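Local atomic coordinates of lyase/mutase (PDB entry 4LSB), a protein that is an enzyme of the phosphoenolpyruvate phosphomutase family with a TIM-barrel fold and binds a magnesium ion. Residues 165-170 with 176-181; 124-129 with 133-138. All blocks are in the same frame, centred on the assembly; numbering follows the deposited sequence.

Contact 1 (165-170 with 176-181); sequences CENYLH and DDTIAR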
ATOM      1  N   CYS B 165     -23.085  13.436  -7.484  1.00 20.53           N
ATOM      2  CA  CYS B 165     -24.420  12.835  -7.469  1.00 22.17           C
ATOM      3  C   CYS B 165     -24.268  11.321  -7.624  1.00 23.00           C
ATOM      4  O   CYS B 165     -23.705  10.821  -8.625  1.00 20.92           O
ATOM      5  CB  CYS B 165     -25.326  13.407  -8.546  1.00 22.88           C
ATOM      6  SG  CYS B 165     -26.888  12.498  -8.611  1.00 25.17           S
ATOM      7  N   GLU B 166     -24.757  10.595  -6.625  1.00 22.79           N
ATOM      8  CA  GLU B 166     -24.443   9.190  -6.505  1.00 23.97           C
ATOM      9  C   GLU B 166     -25.531   8.262  -7.050  1.00 23.83           C
ATOM     10  O   GLU B 166     -25.461   7.060  -6.853  1.00 23.89           O
ATOM     11  CB  GLU B 166     -24.146   8.854  -5.048  1.00 24.34           C
ATOM     12  CG  GLU B 166     -23.041   9.679  -4.460  1.00 25.02           C
ATOM     13  CD  GLU B 166     -21.692   9.405  -5.102  1.00 25.92           C
ATOM     14  OE1 GLU B 166     -21.166   8.288  -4.905  1.00 29.02           O
ATOM     15  OE2 GLU B 166     -21.141  10.297  -5.789  1.00 25.08           O
ATOM     16  N   ASN B 167     -26.509   8.846  -7.721  1.00 24.04           N
ATOM     17  CA  ASN B 167     -27.667   8.132  -8.252  1.00 26.80           C
ATOM     18  C   ASN B 167     -27.359   6.795  -8.878  1.00 27.48           C
ATOM     19  O   ASN B 167     -27.992   5.778  -8.525  1.00 28.06           O
ATOM     20  CB  ASN B 167     -28.379   8.981  -9.275  1.00 26.18           C
ATOM     21  CG  ASN B 167     -29.438   9.873  -8.672  1.00 25.31           C
ATOM     22  OD1 ASN B 167     -29.791   9.746  -7.505  1.00 25.46           O
ATOM     23  ND2 ASN B 167     -29.950  10.779  -9.470  1.00 24.08           N
ATOM     24  N   TYR B 168     -26.388   6.789  -9.792  1.00 27.12           N
ATOM     25  CA  TYR B 168     -26.090   5.593 -10.573  1.00 28.12           C
ATOM     26  C   TYR B 168     -25.419   4.509  -9.761  1.00 28.64           C
ATOM     27  O   TYR B 168     -25.357   3.369 -10.224  1.00 32.10           O
ATOM     28  CB  TYR B 168     -25.218   5.927 -11.805  1.00 27.48           C
ATOM     29  CG  TYR B 168     -25.992   6.446 -13.003  1.00 27.03           C
ATOM     30  CD1 TYR B 168     -26.708   7.651 -12.950  1.00 26.30           C
ATOM     31  CD2 TYR B 168     -25.997   5.738 -14.203  1.00 27.66           C
ATOM     32  CE1 TYR B 168     -27.402   8.123 -14.047  1.00 26.59           C
ATOM     33  CE2 TYR B 168     -26.685   6.199 -15.309  1.00 27.63           C
ATOM     34  CZ  TYR B 168     -27.382   7.373 -15.245  1.00 27.49           C
ATOM     35  OH  TYR B 168     -28.047   7.794 -16.342  1.00 28.25           O
ATOM     36  N   LEU B 169     -24.879   4.845  -8.588  1.00 27.59           N
ATOM     37  CA  LEU B 169     -24.325   3.819  -7.705  1.00 27.96           C
ATOM     38  C   LEU B 169     -25.380   3.202  -6.753  1.00 30.48           C
ATOM     39  O   LEU B 169     -25.067   2.233  -6.047  1.00 31.79           O
ATOM     40  CB  LEU B 169     -23.137   4.332  -6.901  1.00 25.57           C
ATOM     41  CG  LEU B 169     -21.988   5.021  -7.662  1.00 25.49           C
ATOM     42  CD1 LEU B 169     -20.912   5.414  -6.658  1.00 25.02           C
ATOM     43  CD2 LEU B 169     -21.375   4.157  -8.757  1.00 27.22           C
ATOM     44  N   HIS B 170     -26.599   3.720  -6.736  1.00 29.81           N
ATOM     45  CA  HIS B 170     -27.628   3.225  -5.819  1.00 33.49           C
ATOM     46  C   HIS B 170     -28.942   2.867  -6.548  1.00 33.96           C
ATOM     47  O   HIS B 170     -30.048   3.200  -6.113  1.00 37.58           O
ATOM     48  CB  HIS B 170     -27.866   4.255  -4.694  1.00 35.06           C
ATOM     49  CG  HIS B 170     -26.677   4.461  -3.810  1.00 37.36           C
ATOM     50  ND1 HIS B 170     -25.658   5.335  -4.127  1.00 38.24           N
ATOM     51  CD2 HIS B 170     -26.315   3.868  -2.646  1.00 39.77           C
ATOM     52  CE1 HIS B 170     -24.725   5.280  -3.191  1.00 40.71           C
ATOM     53  NE2 HIS B 170     -25.100   4.398  -2.281  1.00 42.86           N
ATOM     54  N   ASP B 176     -31.846  12.042 -16.297  1.00 29.28           N
ATOM     55  CA  ASP B 176     -32.427  13.331 -16.118  1.00 29.77           C
ATOM     56  C   ASP B 176     -32.441  13.849 -14.669  1.00 27.31           C
ATOM     57  O   ASP B 176     -32.204  15.011 -14.471  1.00 25.92           O
ATOM     58  CB  ASP B 176     -33.796  13.347 -16.753  1.00 33.26           C
ATOM     59  CG  ASP B 176     -33.699  13.221 -18.244  1.00 37.75           C
ATOM     60  OD1 ASP B 176     -33.525  14.266 -18.925  1.00 40.82           O
ATOM     61  OD2 ASP B 176     -33.743  12.065 -18.731  1.00 39.57           O
ATOM     62  N   ASP B 177     -32.692  13.000 -13.668  1.00 27.77           N
ATOM     63  CA  ASP B 177     -32.571  13.453 -12.265  1.00 27.57           C
ATOM     64  C   ASP B 177     -31.111  13.780 -11.951  1.00 27.36           C
ATOM     65  O   ASP B 177     -30.793  14.755 -11.266  1.00 25.36           O
ATOM     66  CB  ASP B 177     -33.028  12.402 -11.246  1.00 30.40           C
ATOM     67  CG  ASP B 177     -33.137  12.993  -9.798  1.00 30.93           C
ATOM     68  OD1 ASP B 177     -33.973  13.880  -9.614  1.00 31.48           O
ATOM     69  OD2 ASP B 177     -32.403  12.581  -8.849  1.00 33.18           O
ATOM     70  N   THR B 178     -30.236  12.929 -12.452  1.00 25.20           N
ATOM     71  CA  THR B 178     -28.820  13.069 -12.197  1.00 23.49           C
ATOM     72  C   THR B 178     -28.328  14.402 -12.770  1.00 22.33           C
ATOM     73  O   THR B 178     -27.650  15.147 -12.076  1.00 22.17           O
ATOM     74  CB  THR B 178     -28.074  11.862 -12.725  1.00 22.81           C
ATOM     75  OG1 THR B 178     -28.557  10.668 -12.086  1.00 23.66           O
ATOM     76  CG2 THR B 178     -26.565  12.002 -12.443  1.00 22.45           C
ATOM     77  N   ILE B 179     -28.656  14.707 -14.030  1.00 22.79           N
ATOM     78  CA  ILE B 179     -28.291  16.016 -14.619  1.00 22.02           C
ATOM     79  C   ILE B 179     -28.882  17.158 -13.845  1.00 22.17           C
ATOM     80  O   ILE B 179     -28.215  18.158 -13.616  1.00 22.90           O
ATOM     81  CB  ILE B 179     -28.616  16.086 -16.136  1.00 22.68           C
ATOM     82  CG1 ILE B 179     -27.548  15.328 -16.927  1.00 23.08           C
ATOM     83  CG2 ILE B 179     -28.705  17.490 -16.684  1.00 22.09           C
ATOM     84  CD1 ILE B 179     -28.031  14.907 -18.306  1.00 24.44           C
ATOM     85  N   ALA B 180     -30.126  17.024 -13.410  1.00 23.26           N
ATOM     86  CA  ALA B 180     -30.787  18.136 -12.736  1.00 23.72           C
ATOM     87  C   ALA B 180     -30.078  18.428 -11.439  1.00 23.09           C
ATOM     88  O   ALA B 180     -29.868  19.565 -11.085  1.00 22.94           O
ATOM     89  CB  ALA B 180     -32.249  17.842 -12.494  1.00 24.60           C
ATOM     90  N   ARG B 181     -29.733  17.393 -10.695  1.00 26.80           N
ATOM     91  CA  ARG B 181     -28.949  17.569  -9.442  1.00 23.89           C
ATOM     92  C   ARG B 181     -27.621  18.285  -9.713  1.00 22.92           C
ATOM     93  O   ARG B 181     -27.234  19.258  -9.017  1.00 23.52           O
ATOM     94  CB  ARG B 181     -28.704  16.207  -8.817  1.00 25.34           C
ATOM     95  CG  ARG B 181     -29.949  15.638  -8.115  1.00 26.82           C
ATOM     96  CD  ARG B 181     -29.684  14.247  -7.546  1.00 27.93           C
ATOM     97  NE  ARG B 181     -30.851  13.813  -6.768  1.00 29.66           N
ATOM     98  CZ  ARG B 181     -31.113  14.154  -5.508  1.00 31.81           C
ATOM     99  NH1 ARG B 181     -30.278  14.915  -4.812  1.00 33.27           N
ATOM    100  NH2 ARG B 181     -32.216  13.706  -4.926  1.00 31.84           N
TER

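Contact 2 (124-129 with 133-138); sequences IEDATG and TPIYAR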
ATOM      1  N   ILE B 124     -17.936  16.320  -2.287  1.00 17.17           N
ATOM      2  CA  ILE B 124     -19.039  16.063  -1.359  1.00 18.66           C
ATOM      3  C   ILE B 124     -20.123  15.369  -2.137  1.00 19.50           C
ATOM      4  O   ILE B 124     -20.652  15.913  -3.102  1.00 18.82           O
ATOM      5  CB  ILE B 124     -19.598  17.351  -0.720  1.00 18.63           C
ATOM      6  CG1 ILE B 124     -18.541  18.053   0.130  1.00 18.44           C
ATOM      7  CG2 ILE B 124     -20.785  17.056   0.183  1.00 19.19           C
ATOM      8  CD1 ILE B 124     -18.020  17.284   1.354  1.00 19.34           C
ATOM      9  N   GLU B 125     -20.463  14.172  -1.688  1.00 21.95           N
ATOM     10  CA  GLU B 125     -21.475  13.398  -2.371  1.00 23.78           C
ATOM     11  C   GLU B 125     -22.829  13.433  -1.696  1.00 25.23           C
ATOM     12  O   GLU B 125     -22.940  13.777  -0.504  1.00 26.08           O
ATOM     13  CB  GLU B 125     -21.005  11.966  -2.568  1.00 26.99           C
ATOM     14  CG  GLU B 125     -20.821  11.180  -1.305  1.00 29.05           C
ATOM     15  CD  GLU B 125     -19.868   9.994  -1.460  1.00 31.87           C
ATOM     16  OE1 GLU B 125     -18.786  10.069  -2.104  1.00 28.74           O
ATOM     17  OE2 GLU B 125     -20.205   8.971  -0.856  1.00 31.73           O
ATOM     18  N   ASP B 126     -23.860  13.074  -2.451  1.00 23.62           N
ATOM     19  CA  ASP B 126     -25.266  13.071  -1.930  1.00 23.39           C
ATOM     20  C   ASP B 126     -25.810  11.686  -1.538  1.00 24.70           C
ATOM     21  O   ASP B 126     -26.997  11.437  -1.612  1.00 23.44           O
ATOM     22  CB  ASP B 126     -26.192  13.778  -2.937  1.00 23.62           C
ATOM     23  CG  ASP B 126     -26.178  13.118  -4.337  1.00 21.96           C
ATOM     24  OD1 ASP B 126     -25.595  12.041  -4.415  1.00 22.70           O
ATOM     25  OD2 ASP B 126     -26.749  13.666  -5.293  1.00 20.32           O
ATOM     26  N   ALA B 127     -24.927  10.779  -1.153  1.00 26.43           N
ATOM     27  CA  ALA B 127     -25.314   9.486  -0.637  1.00 27.45           C
ATOM     28  C   ALA B 127     -25.408   9.604   0.869  1.00 27.65           C
ATOM     29  O   ALA B 127     -24.480  10.061   1.527  1.00 24.72           O
ATOM     30  CB  ALA B 127     -24.321   8.400  -1.010  1.00 28.22           C
ATOM     31  N   THR B 128     -26.536   9.137   1.394  1.00 29.55           N
ATOM     32  CA  THR B 128     -26.879   9.301   2.804  1.00 31.36           C
ATOM     33  C   THR B 128     -26.217   8.197   3.611  1.00 34.37           C
ATOM     34  O   THR B 128     -25.967   8.357   4.814  1.00 34.95           O
ATOM     35  CB  THR B 128     -28.382   9.136   2.981  1.00 31.85           C
ATOM     36  OG1 THR B 128     -28.744   7.848   2.500  1.00 31.17           O
ATOM     37  CG2 THR B 128     -29.149  10.161   2.166  1.00 31.74           C
ATOM     38  N   GLY B 129     -25.961   7.061   2.954  1.00 35.66           N
ATOM     39  CA  GLY B 129     -25.531   5.843   3.646  1.00 37.06           C
ATOM     40  C   GLY B 129     -26.688   5.029   4.188  1.00 38.66           C
ATOM     41  O   GLY B 129     -26.476   3.973   4.764  1.00 38.89           O
ATOM     42  N   THR B 133     -33.350   5.420   2.246  1.00 44.59           N
ATOM     43  CA  THR B 133     -33.339   6.643   1.453  1.00 42.65           C
ATOM     44  C   THR B 133     -31.895   6.957   1.054  1.00 38.95           C
ATOM     45  O   THR B 133     -31.233   7.775   1.725  1.00 34.71           O
ATOM     46  CB  THR B 133     -33.892   7.801   2.291  1.00 45.78           C
ATOM     47  OG1 THR B 133     -35.189   7.454   2.780  1.00 47.04           O
ATOM     48  CG2 THR B 133     -33.988   9.083   1.458  1.00 47.80           C
ATOM     49  N   PRO B 134     -31.392   6.306  -0.024  1.00 34.73           N
ATOM     50  CA  PRO B 134     -29.919   6.244  -0.242  1.00 32.93           C
ATOM     51  C   PRO B 134     -29.315   7.552  -0.747  1.00 30.49           C
ATOM     52  O   PRO B 134     -28.097   7.707  -0.701  1.00 29.64           O
ATOM     53  CB  PRO B 134     -29.762   5.127  -1.298  1.00 32.46           C
ATOM     54  CG  PRO B 134     -31.091   5.074  -1.994  1.00 34.02           C
ATOM     55  CD  PRO B 134     -32.129   5.831  -1.210  1.00 33.71           C
ATOM     56  N   ILE B 135     -30.164   8.463  -1.198  1.00 29.65           N
ATOM     57  CA  ILE B 135     -29.727   9.738  -1.782  1.00 30.00           C
ATOM     58  C   ILE B 135     -30.492  10.837  -1.059  1.00 30.69           C
ATOM     59  O   ILE B 135     -31.705  10.727  -0.903  1.00 29.16           O
ATOM     60  CB  ILE B 135     -30.049   9.844  -3.296  1.00 27.31           C
ATOM     61  CG1 ILE B 135     -29.423   8.699  -4.073  1.00 27.85           C
ATOM     62  CG2 ILE B 135     -29.591  11.183  -3.863  1.00 27.88           C
ATOM     63  CD1 ILE B 135     -27.909   8.755  -4.264  1.00 27.72           C
ATOM     64  N   TYR B 136     -29.793  11.883  -0.614  1.00 28.61           N
ATOM     65  CA  TYR B 136     -30.452  13.019   0.032  1.00 28.46           C
ATOM     66  C   TYR B 136     -31.496  13.640  -0.893  1.00 29.90           C
ATOM     67  O   TYR B 136     -31.299  13.719  -2.095  1.00 30.94           O
ATOM     68  CB  TYR B 136     -29.466  14.140   0.458  1.00 28.45           C
ATOM     69  CG  TYR B 136     -28.496  13.759   1.545  1.00 28.62           C
ATOM     70  CD1 TYR B 136     -28.870  13.744   2.903  1.00 28.39           C
ATOM     71  CD2 TYR B 136     -27.209  13.418   1.228  1.00 26.79           C
ATOM     72  CE1 TYR B 136     -27.967  13.369   3.879  1.00 30.49           C
ATOM     73  CE2 TYR B 136     -26.305  13.047   2.190  1.00 28.62           C
ATOM     74  CZ  TYR B 136     -26.667  13.030   3.513  1.00 28.80           C
ATOM     75  OH  TYR B 136     -25.726  12.619   4.418  1.00 29.85           O
ATOM     76  N   ALA B 137     -32.592  14.141  -0.320  1.00 30.37           N
ATOM     77  CA  ALA B 137     -33.551  14.940  -1.100  1.00 31.02           C
ATOM     78  C   ALA B 137     -32.876  16.162  -1.759  1.00 30.53           C
ATOM     79  O   ALA B 137     -31.946  16.757  -1.200  1.00 29.11           O
ATOM     80  CB  ALA B 137     -34.723  15.364  -0.224  1.00 31.60           C
ATOM     81  N   ARG B 138     -33.370  16.546  -2.931  1.00 32.07           N
ATOM     82  CA  ARG B 138     -32.814  17.665  -3.711  1.00 35.51           C
ATOM     83  C   ARG B 138     -32.552  18.927  -2.898  1.00 35.66           C
ATOM     84  O   ARG B 138     -31.508  19.569  -3.029  1.00 32.02           O
ATOM     85  CB  ARG B 138     -33.757  18.014  -4.878  1.00 37.76           C
ATOM     86  CG  ARG B 138     -33.335  19.145  -5.832  1.00 41.13           C
ATOM     87  CD  ARG B 138     -32.522  18.653  -7.044  1.00 41.61           C
ATOM     88  NE  ARG B 138     -33.316  18.133  -8.189  1.00 43.96           N
ATOM     89  CZ  ARG B 138     -33.812  18.887  -9.177  1.00 47.00           C
ATOM     90  NH1 ARG B 138     -33.637  20.210  -9.183  1.00 52.20           N
ATOM     91  NH2 ARG B 138     -34.499  18.336 -10.171  1.00 49.24           N
TER
HETATM   92  O   HOH W   1     -26.429   5.835   0.340  1.00 32.57           O

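Contact 1 (165-170 with 176-181)
A short 3-10 turn sets Asn-167 against the helical run 176-181, where its CA comes closest to that of Thr-178, at 6.4 Å. The amide of Asn-167 carries the polar link, spending both hydrogens of ND2 on neighbouring helix residues. One goes to Thr-178 OG1 at 3.0 Å, nearly straight (163°) and within the amide plane. The other reaches Asp-177 OD2 at 3.1 Å, also in the amide plane, and uses the anti lone pair of that carboxylate oxygen. Amide and carboxylate lie nearly coplanar, and an asparagine suits the place because one nitrogen can serve two acceptors. The same Asp-177 OD2 takes a salt bridge from Arg-181 NE, 2.9 Å long, on its syn side but tilted out of the carboxylate plane. Two donors thus hold this oxygen, and the paired charge would be expected to keep Asp-177 ionised. In this TIM-barrel fold, residues 165-170 follow strand 160-164 and helix 175-187 is the next helix, so the contact folds a beta-alpha loop back onto the first turns of its own helix. Thr-178 OG1 also bonds Asp-174 O just before the segment, while the edge of the Tyr-168 ring meets it in plane, with CE1 3.4 Å from OG1. Beside the polar cluster, a chi1 of 173° points the thiol of Cys-165 away from its own amide nitrogen and over to the helix. There SG rests 3.5 Å from Arg-181 CD and 3.9 Å from Thr-178 CG2; a small, weakly polar thiol suits this buried spot beside aliphatic carbons. The extended Arg-181 chain lends its methylenes to that packing and carries its guanidinium onward, where NH1 bonds Tyr-185 OH.

Contact 2 (124-129 with 133-138)
Pro-134 O is held by two donors: Thr-128 N at 3.0 Å, lying well above the carbonyl plane, and a water that also accepts from Gly-129 N. Next to it, Thr-128 OG1 donates to Thr-133 O over 2.6 Å, and OG1 itself accepts from Arg-130 N. A chi1 of 58° in Thr-128 places OG1 between the backbone N and the carbonyl carbon, facing Thr-133, and turns the methyl CG2 toward Tyr-136. That methyl sits 3.6 Å from the centroid of the Tyr-136 ring, 9° off its normal, a CH-pi contact; threonine supplies both the hydroxyl and the methyl. In the loop from barrel strand 121-125 to helix 138-153, Ala-127 and Ile-135 form a single antiparallel, non-hydrogen-bonded pair, flanked by the Thr-128 N bond and by Tyr-136 N to Asp-126 O at 3.0 Å. Ile-135 lays its methyl CG2 4.0 Å from Asp-126 CG, apolar cover for a carboxylate whose OD2 bonds Tyr-185 OH. The phenol of Tyr-136 bonds Asp-102 and Asn-98, while its ring makes a cation-pi contact with Arg-144. The Glu-125 side chain lies about 4 Å from the magnesium ion.

In the fold
From the N terminus, strand 121-125 leads into contact 2, where 124-129 and 133-138 close a tight loop across three intervening residues as helix 138-153 begins. The chain runs through that helix and strand 160-164 to contact 1, which closes the next loop, 165-170 onto 176-181, across five residues. The two loops therefore stand in series, neither enclosing nor crossing the other. Both lie at the C-terminal ends of the neighbouring parallel strands 121-125 and 160-164. The centres of contacts 1 and 2 are about 10 Å apart. Asp-126 OD1 and Glu-166 N, 2.8 Å apart, bridge them, and so do Tyr-136 O and Arg-181 NH2, joining two successive beta-alpha units of the barrel.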